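Local structure of uncharacterized protein (4R7F) at residues Asp188-Arg191 / Asp192-Val195; Lys233-Gly236 / Met237-Asn241; Asp256-Arg259 / Asp260-Thr263. The protein is of unknown function but carries three immunoglobulin-like beta-sandwich domains, the first resembling a domain of the type 9 secretion system plug protein. All coordinates share one frame; numbering follows the deposited sequence.

Contact 1: residues Asp188-Arg191 / Asp192-Val195; sequences DNRR and DNAV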
ATOM      1  N   ASP A 188       8.075   6.810   9.594  1.00 26.48           N
ATOM      2  CA  ASP A 188       8.322   5.428  10.047  1.00 25.29           C
ATOM      3  C   ASP A 188       8.158   5.267  11.572  1.00 28.30           C
ATOM      4  O   ASP A 188       8.978   4.633  12.238  1.00 28.72           O
ATOM      5  CB  ASP A 188       9.694   4.909   9.564  1.00 21.18           C
ATOM      6  CG  ASP A 188       9.848   4.977   8.043  1.00 26.40           C
ATOM      7  OD1 ASP A 188       8.832   4.834   7.350  1.00 25.71           O
ATOM      8  OD2 ASP A 188      10.970   5.209   7.533  1.00 29.16           O
ATOM      9  N   ASN A 189       7.094   5.867  12.107  1.00 25.31           N
ATOM     10  CA  ASN A 189       6.772   5.766  13.523  1.00 30.67           C
ATOM     11  C   ASN A 189       7.875   6.206  14.502  1.00 30.72           C
ATOM     12  O   ASN A 189       7.960   5.689  15.614  1.00 33.40           O
ATOM     13  CB  ASN A 189       6.262   4.340  13.802  1.00 30.31           C
ATOM     14  CG  ASN A 189       4.801   4.181  13.370  1.00 34.06           C
ATOM     15  OD1 ASN A 189       3.900   4.772  13.960  1.00 35.99           O
ATOM     16  ND2 ASN A 189       4.580   3.437  12.312  1.00 41.85           N
ATOM     17  N   ARG A 190       8.707   7.153  14.061  1.00 26.51           N
ATOM     18  CA  ARG A 190       9.838   7.645  14.845  1.00 26.38           C
ATOM     19  C   ARG A 190       9.430   8.971  15.431  1.00 25.59           C
ATOM     20  O   ARG A 190       8.924   9.858  14.711  1.00 25.33           O
ATOM     21  CB  ARG A 190      11.059   7.870  13.970  1.00 20.29           C
ATOM     22  CG  ARG A 190      11.776   6.591  13.576  1.00 26.06           C
ATOM     23  CD  ARG A 190      12.808   6.809  12.463  1.00 22.32           C
ATOM     24  NE  ARG A 190      13.747   7.870  12.814  1.00 23.72           N
ATOM     25  CZ  ARG A 190      14.605   8.407  11.959  1.00 25.31           C
ATOM     26  NH1 ARG A 190      14.635   8.012  10.699  1.00 26.93           N
ATOM     27  NH2 ARG A 190      15.439   9.346  12.365  1.00 27.16           N
ATOM     28  N   ARG A 191       9.666   9.124  16.725  1.00 24.14           N
ATOM     29  CA  ARG A 191       9.488  10.416  17.364  1.00 24.13           C
ATOM     30  C   ARG A 191      10.684  11.285  17.265  1.00 24.47           C
ATOM     31  O   ARG A 191      10.558  12.479  17.318  1.00 26.85           O
ATOM     32  CB  ARG A 191       9.131  10.256  18.820  1.00 27.85           C
ATOM     33  CG  ARG A 191       7.737   9.666  18.981  1.00 31.23           C
ATOM     34  CD  ARG A 191       7.152  10.113  20.299  1.00 34.28           C
ATOM     35  NE  ARG A 191       5.930   9.403  20.634  1.00 38.95           N
ATOM     36  CZ  ARG A 191       5.268   9.574  21.780  1.00 39.25           C
ATOM     37  NH1 ARG A 191       5.736  10.409  22.712  1.00 35.55           N
ATOM     38  NH2 ARG A 191       4.148   8.891  22.002  1.00 40.79           N
ATOM     39  N   ASP A 192      11.862  10.703  17.123  1.00 23.90           N
ATOM     40  CA  ASP A 192      13.087  11.493  17.199  1.00 25.26           C
ATOM     41  C   ASP A 192      13.193  12.582  16.133  1.00 29.72           C
ATOM     42  O   ASP A 192      13.745  13.654  16.405  1.00 35.67           O
ATOM     43  CB  ASP A 192      14.301  10.572  17.151  1.00 28.98           C
ATOM     44  CG  ASP A 192      14.466   9.887  15.795  1.00 31.52           C
ATOM     45  OD1 ASP A 192      13.741   8.917  15.529  1.00 27.29           O
ATOM     46  OD2 ASP A 192      15.344  10.304  15.011  1.00 28.49           O
ATOM     47  N   ASN A 193      12.705  12.318  14.916  1.00 26.72           N
ATOM     48  CA  ASN A 193      12.762  13.335  13.850  1.00 25.52           C
ATOM     49  C   ASN A 193      11.372  13.788  13.384  1.00 27.57           C
ATOM     50  O   ASN A 193      11.185  14.183  12.221  1.00 30.17           O
ATOM     51  CB  ASN A 193      13.589  12.842  12.679  1.00 24.15           C
ATOM     52  CG  ASN A 193      12.897  11.731  11.906  1.00 23.18           C
ATOM     53  OD1 ASN A 193      12.024  11.055  12.431  1.00 28.64           O
ATOM     54  ND2 ASN A 193      13.271  11.559  10.643  1.00 25.36           N
ATOM     55  N   ALA A 194      10.411  13.749  14.307  1.00 28.66           N
ATOM     56  CA  ALA A 194       9.039  14.150  14.019  1.00 29.30           C
ATOM     57  C   ALA A 194       8.942  15.661  13.843  1.00 24.41           C
ATOM     58  O   ALA A 194       9.792  16.399  14.291  1.00 29.09           O
ATOM     59  CB  ALA A 194       8.109  13.688  15.113  1.00 35.40           C
ATOM     60  N   VAL A 195       7.886  16.115  13.181  1.00 27.56           N
ATOM     61  CA  VAL A 195       7.718  17.509  12.857  1.00 27.65           C
ATOM     62  C   VAL A 195       6.386  18.011  13.423  1.00 29.11           C
ATOM     63  O   VAL A 195       5.374  17.288  13.411  1.00 29.14           O
ATOM     64  CB  VAL A 195       7.716  17.692  11.316  1.00 33.52           C
ATOM     65  CG1 VAL A 195       7.440  19.130  10.940  1.00 35.13           C
ATOM     66  CG2 VAL A 195       9.037  17.259  10.726  1.00 35.00           C
TER
HETATM   67  O   HOH W   1       9.279  11.243  12.502  1.00 23.59           O

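Contact 2: residues Lys233-Gly236 / Met237-Asn241; sequences KYNG and MHVEN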
ATOM      1  N   LYS A 233      18.254 -24.453  13.833  1.00 53.71           N
ATOM      2  CA  LYS A 233      18.761 -25.589  13.036  1.00 64.40           C
ATOM      3  C   LYS A 233      19.510 -25.088  11.818  1.00 58.87           C
ATOM      4  O   LYS A 233      20.602 -25.553  11.527  1.00 70.42           O
ATOM      5  CB  LYS A 233      17.628 -26.533  12.584  1.00 70.85           C
ATOM      6  CG  LYS A 233      16.632 -26.958  13.658  1.00 70.98           C
ATOM      7  CD  LYS A 233      17.158 -28.079  14.528  1.00 83.56           C
ATOM      8  CE  LYS A 233      16.310 -28.264  15.780  1.00 93.47           C
ATOM      9  NZ  LYS A 233      17.172 -28.631  16.940  1.00 93.10           N
ATOM     10  N   TYR A 234      18.913 -24.145  11.102  1.00 61.59           N
ATOM     11  CA  TYR A 234      19.568 -23.529   9.960  1.00 59.88           C
ATOM     12  C   TYR A 234      19.788 -22.056  10.238  1.00 54.60           C
ATOM     13  O   TYR A 234      19.197 -21.484  11.155  1.00 51.99           O
ATOM     14  CB  TYR A 234      18.734 -23.710   8.678  1.00 61.11           C
ATOM     15  CG  TYR A 234      17.361 -23.095   8.740  1.00 61.36           C
ATOM     16  CD1 TYR A 234      16.299 -23.781   9.321  1.00 74.41           C
ATOM     17  CD2 TYR A 234      17.115 -21.824   8.208  1.00 72.60           C
ATOM     18  CE1 TYR A 234      15.032 -23.215   9.385  1.00 85.32           C
ATOM     19  CE2 TYR A 234      15.850 -21.248   8.269  1.00 77.00           C
ATOM     20  CZ  TYR A 234      14.816 -21.949   8.863  1.00 77.49           C
ATOM     21  OH  TYR A 234      13.558 -21.408   8.921  1.00 83.94           O
ATOM     22  N   ASN A 235      20.636 -21.453   9.417  1.00 61.00           N
ATOM     23  CA  ASN A 235      20.912 -20.035   9.468  1.00 51.10           C
ATOM     24  C   ASN A 235      19.908 -19.283   8.633  1.00 46.12           C
ATOM     25  O   ASN A 235      19.859 -19.464   7.426  1.00 45.99           O
ATOM     26  CB  ASN A 235      22.313 -19.775   8.937  1.00 48.09           C
ATOM     27  CG  ASN A 235      23.387 -20.367   9.825  1.00 49.15           C
ATOM     28  OD1 ASN A 235      23.271 -20.409  11.055  1.00 58.54           O
ATOM     29  ND2 ASN A 235      24.449 -20.811   9.206  1.00 51.57           N
ATOM     30  N   GLY A 236      19.098 -18.441   9.265  1.00 47.30           N
ATOM     31  CA  GLY A 236      18.104 -17.669   8.525  1.00 39.64           C
ATOM     32  C   GLY A 236      18.725 -16.495   7.773  1.00 37.50           C
ATOM     33  O   GLY A 236      19.944 -16.381   7.648  1.00 39.54           O
HETATM   34  N   MSE A 237      17.862 -15.624   7.267  1.00 37.90           N
HETATM   35  CA  MSE A 237      18.268 -14.459   6.494  1.00 33.14           C
HETATM   36  C   MSE A 237      19.185 -13.622   7.327  1.00 41.51           C
HETATM   37  O   MSE A 237      18.846 -13.238   8.454  1.00 37.36           O
HETATM   38  CB  MSE A 237      17.015 -13.664   6.166  1.00 35.74           C
HETATM   39  CG  MSE A 237      17.281 -12.335   5.442  1.00 41.85           C
HETATM   40 SE   MSE A 237      15.549 -11.444   5.167  0.75 50.05          SE
HETATM   41  CE  MSE A 237      14.657 -12.610   3.836  1.00 66.59           C
ATOM     42  N   HIS A 238      20.346 -13.322   6.762  1.00 36.51           N
ATOM     43  CA  HIS A 238      21.349 -12.463   7.377  1.00 37.18           C
ATOM     44  C   HIS A 238      21.972 -13.060   8.618  1.00 39.26           C
ATOM     45  O   HIS A 238      22.573 -12.348   9.408  1.00 36.06           O
ATOM     46  CB  HIS A 238      20.780 -11.065   7.671  1.00 34.84           C
ATOM     47  CG  HIS A 238      21.801  -9.979   7.613  1.00 35.85           C
ATOM     48  ND1 HIS A 238      22.491  -9.669   6.459  1.00 36.92           N
ATOM     49  CD2 HIS A 238      22.250  -9.122   8.566  1.00 41.52           C
ATOM     50  CE1 HIS A 238      23.301  -8.645   6.695  1.00 35.07           C
ATOM     51  NE2 HIS A 238      23.173  -8.301   7.969  1.00 41.12           N
ATOM     52  N   VAL A 239      21.882 -14.373   8.771  1.00 36.72           N
ATOM     53  CA  VAL A 239      22.508 -15.030   9.926  1.00 35.38           C
ATOM     54  C   VAL A 239      23.725 -15.838   9.509  1.00 33.53           C
ATOM     55  O   VAL A 239      23.631 -16.684   8.640  1.00 37.48           O
ATOM     56  CB  VAL A 239      21.506 -15.953  10.600  1.00 32.61           C
ATOM     57  CG1 VAL A 239      22.205 -16.866  11.596  1.00 31.60           C
ATOM     58  CG2 VAL A 239      20.392 -15.114  11.243  1.00 33.21           C
ATOM     59  N   GLU A 240      24.854 -15.588  10.157  1.00 41.25           N
ATOM     60  CA  GLU A 240      26.149 -16.188   9.798  1.00 42.23           C
ATOM     61  C   GLU A 240      26.304 -17.536  10.506  1.00 43.25           C
ATOM     62  O   GLU A 240      26.885 -18.455   9.968  1.00 47.52           O
ATOM     63  CB  GLU A 240      27.281 -15.227  10.192  1.00 43.82           C
ATOM     64  CG  GLU A 240      28.702 -15.627   9.816  1.00 53.90           C
ATOM     65  CD  GLU A 240      28.952 -15.636   8.308  1.00 90.14           C
ATOM     66  OE1 GLU A 240      28.569 -14.663   7.612  1.00 84.59           O
ATOM     67  OE2 GLU A 240      29.556 -16.621   7.812  1.00102.89           O
ATOM     68  N   ASN A 241      25.755 -17.646  11.711  1.00 42.37           N
ATOM     69  CA  ASN A 241      25.894 -18.841  12.508  1.00 42.05           C
ATOM     70  C   ASN A 241      25.083 -18.720  13.781  1.00 40.90           C
ATOM     71  O   ASN A 241      24.877 -17.628  14.314  1.00 43.18           O
ATOM     72  CB  ASN A 241      27.369 -19.084  12.868  1.00 46.98           C
ATOM     73  CG  ASN A 241      27.599 -20.437  13.544  1.00 51.32           C
ATOM     74  OD1 ASN A 241      27.153 -21.494  13.073  1.00 52.44           O
ATOM     75  ND2 ASN A 241      28.281 -20.399  14.677  1.00 57.68           N
TER
HETATM   76  O   HOH W   2      23.952 -22.656  12.461  1.00 37.45           O
HETATM   77  O   HOH W   3      27.372 -21.471  10.289  1.00 41.82           O
HETATM   78  O   HOH W   4      21.992 -16.838   5.969  1.00 61.17           O

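Contact 3: residues Asp256-Arg259 / Asp260-Thr263; sequences DYRR and DKGT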
ATOM      1  N   ASP A 256      27.355  -6.008   8.945  1.00 30.84           N
ATOM      2  CA  ASP A 256      26.717  -4.905   8.248  1.00 33.27           C
ATOM      3  C   ASP A 256      27.761  -3.860   7.895  1.00 30.69           C
ATOM      4  O   ASP A 256      28.728  -3.718   8.628  1.00 32.04           O
ATOM      5  CB  ASP A 256      25.624  -4.280   9.126  1.00 29.32           C
ATOM      6  CG  ASP A 256      24.447  -5.220   9.371  1.00 34.66           C
ATOM      7  OD1 ASP A 256      24.067  -5.907   8.408  1.00 39.47           O
ATOM      8  OD2 ASP A 256      23.866  -5.228  10.498  1.00 36.25           O
ATOM      9  N   TYR A 257      27.526  -3.123   6.799  1.00 29.65           N
ATOM     10  CA  TYR A 257      28.436  -2.098   6.316  1.00 32.51           C
ATOM     11  C   TYR A 257      27.619  -0.842   6.033  1.00 36.77           C
ATOM     12  O   TYR A 257      26.417  -0.928   5.851  1.00 32.24           O
ATOM     13  CB  TYR A 257      29.192  -2.577   5.044  1.00 34.94           C
ATOM     14  CG  TYR A 257      30.004  -3.874   5.241  1.00 30.99           C
ATOM     15  CD1 TYR A 257      29.417  -5.123   5.057  1.00 36.84           C
ATOM     16  CD2 TYR A 257      31.334  -3.833   5.631  1.00 37.01           C
ATOM     17  CE1 TYR A 257      30.126  -6.293   5.267  1.00 37.50           C
ATOM     18  CE2 TYR A 257      32.063  -4.987   5.832  1.00 36.93           C
ATOM     19  CZ  TYR A 257      31.449  -6.213   5.649  1.00 40.30           C
ATOM     20  OH  TYR A 257      32.137  -7.364   5.883  1.00 41.82           O
ATOM     21  N   ARG A 258      28.277   0.317   6.020  1.00 36.81           N
ATOM     22  CA  ARG A 258      27.648   1.563   5.575  1.00 39.19           C
ATOM     23  C   ARG A 258      27.064   1.376   4.181  1.00 37.02           C
ATOM     24  O   ARG A 258      27.638   0.696   3.359  1.00 35.93           O
ATOM     25  CB  ARG A 258      28.628   2.734   5.620  1.00 34.81           C
ATOM     26  CG  ARG A 258      28.990   3.078   7.064  1.00 45.84           C
ATOM     27  CD  ARG A 258      29.962   4.237   7.248  1.00 44.62           C
ATOM     28  NE  ARG A 258      29.414   5.515   6.797  1.00 60.46           N
ATOM     29  CZ  ARG A 258      29.981   6.713   6.984  1.00 56.12           C
ATOM     30  NH1 ARG A 258      31.133   6.824   7.635  1.00 51.99           N
ATOM     31  NH2 ARG A 258      29.380   7.817   6.537  1.00 41.19           N
ATOM     32  N   ARG A 259      25.877   1.935   3.964  1.00 38.12           N
ATOM     33  CA  ARG A 259      25.172   1.820   2.690  1.00 33.76           C
ATOM     34  C   ARG A 259      24.973   3.188   2.035  1.00 32.66           C
ATOM     35  O   ARG A 259      24.245   3.304   1.071  1.00 35.75           O
ATOM     36  CB  ARG A 259      23.798   1.158   2.903  1.00 34.45           C
ATOM     37  CG  ARG A 259      23.887  -0.304   3.284  1.00 35.26           C
ATOM     38  CD  ARG A 259      22.551  -1.018   3.238  1.00 32.52           C
ATOM     39  NE  ARG A 259      21.625  -0.415   4.193  1.00 36.44           N
ATOM     40  CZ  ARG A 259      20.307  -0.567   4.183  1.00 26.63           C
ATOM     41  NH1 ARG A 259      19.739  -1.318   3.276  1.00 27.90           N
ATOM     42  NH2 ARG A 259      19.553   0.039   5.092  1.00 32.62           N
ATOM     43  N   ASP A 260      25.613   4.221   2.556  1.00 33.53           N
ATOM     44  CA  ASP A 260      25.409   5.590   2.047  1.00 38.67           C
ATOM     45  C   ASP A 260      26.136   5.923   0.727  1.00 46.45           C
ATOM     46  O   ASP A 260      25.837   6.931   0.101  1.00 45.69           O
ATOM     47  CB  ASP A 260      25.867   6.617   3.089  1.00 37.70           C
ATOM     48  CG  ASP A 260      27.326   6.451   3.455  1.00 38.17           C
ATOM     49  OD1 ASP A 260      27.737   5.299   3.592  1.00 40.05           O
ATOM     50  OD2 ASP A 260      28.052   7.440   3.619  1.00 38.46           O
ATOM     51  N   LYS A 261      27.105   5.120   0.325  1.00 53.62           N
ATOM     52  CA  LYS A 261      27.949   5.497  -0.806  1.00 80.83           C
ATOM     53  C   LYS A 261      27.544   4.692  -2.045  1.00 71.54           C
ATOM     54  O   LYS A 261      28.402   4.214  -2.770  1.00103.71           O
ATOM     55  CB  LYS A 261      29.436   5.239  -0.474  1.00 94.26           C
ATOM     56  CG  LYS A 261      30.012   5.960   0.745  1.00105.19           C
ATOM     57  CD  LYS A 261      31.248   5.226   1.295  1.00105.59           C
ATOM     58  CE  LYS A 261      30.892   4.130   2.309  1.00 90.06           C
ATOM     59  NZ  LYS A 261      30.597   4.696   3.666  1.00 63.51           N
ATOM     60  N   GLY A 262      26.250   4.537  -2.299  1.00 71.34           N
ATOM     61  CA  GLY A 262      25.812   3.577  -3.306  1.00 51.80           C
ATOM     62  C   GLY A 262      24.676   3.979  -4.238  1.00 47.19           C
ATOM     63  O   GLY A 262      24.493   5.137  -4.554  1.00 42.10           O
ATOM     64  N   THR A 263      23.933   2.976  -4.690  0.80 56.28           N
ATOM     65  CA  THR A 263      22.787   3.129  -5.581  0.80 55.42           C
ATOM     66  C   THR A 263      21.642   2.425  -4.877  0.80 49.34           C
ATOM     67  O   THR A 263      21.854   1.381  -4.274  0.80 49.00           O
ATOM     68  CB  THR A 263      23.050   2.423  -6.941  0.80 59.74           C
ATOM     69  OG1 THR A 263      24.121   3.087  -7.616  0.80 58.82           O
ATOM     70  CG2 THR A 263      21.797   2.422  -7.847  0.80 54.12           C
TER
HETATM   71  O   HOH W   5      27.856   2.357   0.455  1.00 58.55           O

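Contact 1: residues Asp188-Arg191 / Asp192-Val195
Arg190, just before a type I beta turn from Arg191 to Ala194, grips the carboxylate of Asp192, inside the turn, side-on. The turn sits in the loop between strands 181-187 and 202-204 of an immunoglobulin-like beta-sandwich. The packed side is the salt bridge. Arg190 NE donates a hydrogen bond to Asp192 OD1 at 2.9 Å, and Arg190 NH2 to Asp192 OD2 at 2.8 Å. Both bonds are almost straight, and both oxygens use their syn lone pairs. The guanidinium and carboxylate planes lie 11° apart, nearly coplanar. The Arg190 chain bends at chi3 (54°), which turns its NE edge toward the aspartate. The amide of Asn193 stacks over one guanidinium face, with planes only 5° apart and CG 3.5 Å from Arg190 NH2. Asn193 ND2 is held by Gln187, which probably helps keep the amide in this stack. Gly358 N is a second donor to Asp192 OD2. Were Arg190 cut back to an alanine, the Asp192 carboxylate would probably lose its charged mate, and a gap would open beneath the Asn193 amide. The other side is looser within the turn. Arg191 leads its extended chain away, to a hydrogen bond with Phe5 O and a cation-pi contact with Trp64. Ala194 CB lies 3.5 Å from Arg191 O. The turn bond from Ala194 N to Arg191 O is long, at 3.3 Å. Between the two sides sits one water. It donates to Arg190 O at 2.6 Å and to Asn193 OD1 at 2.8 Å.

Contact 2: residues Lys233-Gly236 / Met237-Asn241
Asn235 lays its side chain along the backbone of Val239 to Asn241, where the chain turns into the edge strand 239-245 of a mixed five-stranded sheet. A type II beta turn from Gly236 to Val239 brings the two together. It is closed by Val239 N to Gly236 O at 3.0 Å. His238 holds the third position of the turn with a positive phi of 67°. Asn235 CB rests 3.4 Å from Val239 O. Farther out, Asn235 OD1 packs 3.4 Å from Asn241 CA. With CG anti to the carbonyl carbon (chi1 -66°), the amide swings beside the backbone N and along the strand. Val239 turns CG1 toward Asn235 and CG2 toward Gly236, while its side chain also packs on Val251 and Leu253 of the next strand. The amide bonds to the strand through water. One water accepts from Asn235 ND2 and donates to Glu240 O and Asn241 OD1. A classic beta bulge follows at once, with Glu240 and Asn241 both facing Glu252. His238 points away from the contact. Met237, a selenomethionine, packs on Arg226 and Glu228. Across the mouth of the turn a further water donates to Gly236 O at 2.7 Å and to Val239 O at 3.1 Å.

Contact 3: residues Asp256-Arg259 / Asp260-Thr263
Asp260 stands between two positive side chains in the loop after strand 248-253, forming a small surface salt-bridge network. Arg258 NH2 meets Asp260 OD2 at 3.2 Å. This bond is weak, bent to 129°, and the oxygen lies oblique to the guanidinium. Lys261 NZ takes the other oxygen, Asp260 OD1, at 2.9 Å on its syn lone pair. The lysine chain folds back through bends at chi3 and chi4, bringing NZ over one guanidinium face, 3.4 Å from Arg258 NE. Lys261 is poorly ordered, so NZ is less certainly placed. Asp260 CG sits between its backbone N and carbonyl carbon (chi1 59°), which points the carboxylate back toward Arg258. A water accepts from Lys261 N and donates weakly to Arg258 O. Farther out, Arg258 packs on Cys299 and Leu302 and bonds weakly to Pro362 O. Arg259 turns the other way, bonding Glu223 O and forming a salt bridge with Glu364. Glu223 is a magnesium ligand, met here through its backbone oxygen, with the Arg259 side chain about 9 Å from the ion. The carboxylate probably offsets two like charges. The weak arginine bond and poorly ordered lysine suggest a loose Asp260 side of the network.

How the contacts relate
Along the chain the three contacts come in series, and none nests in or crosses another. Contact 1 closes a turn in the loop from strand 181-187 to strand 202-204. Contact 2 turns the chain from the loop after strand 225-228 into strand 239-245. Contact 3 lies in the loop after strand 248-253, the strand that pairs with 239-245. Contacts 2 and 3 touch, for His238 NE2 lies 2.6 Å from Asp256 OD1 in a probable hydrogen bond. Contact 1 stands apart, its nearest atoms about 17 Å from contact 2 and about 10 Å from contact 3. The side chain of Asp188, in contact 1, touches Asp271, a magnesium ligand.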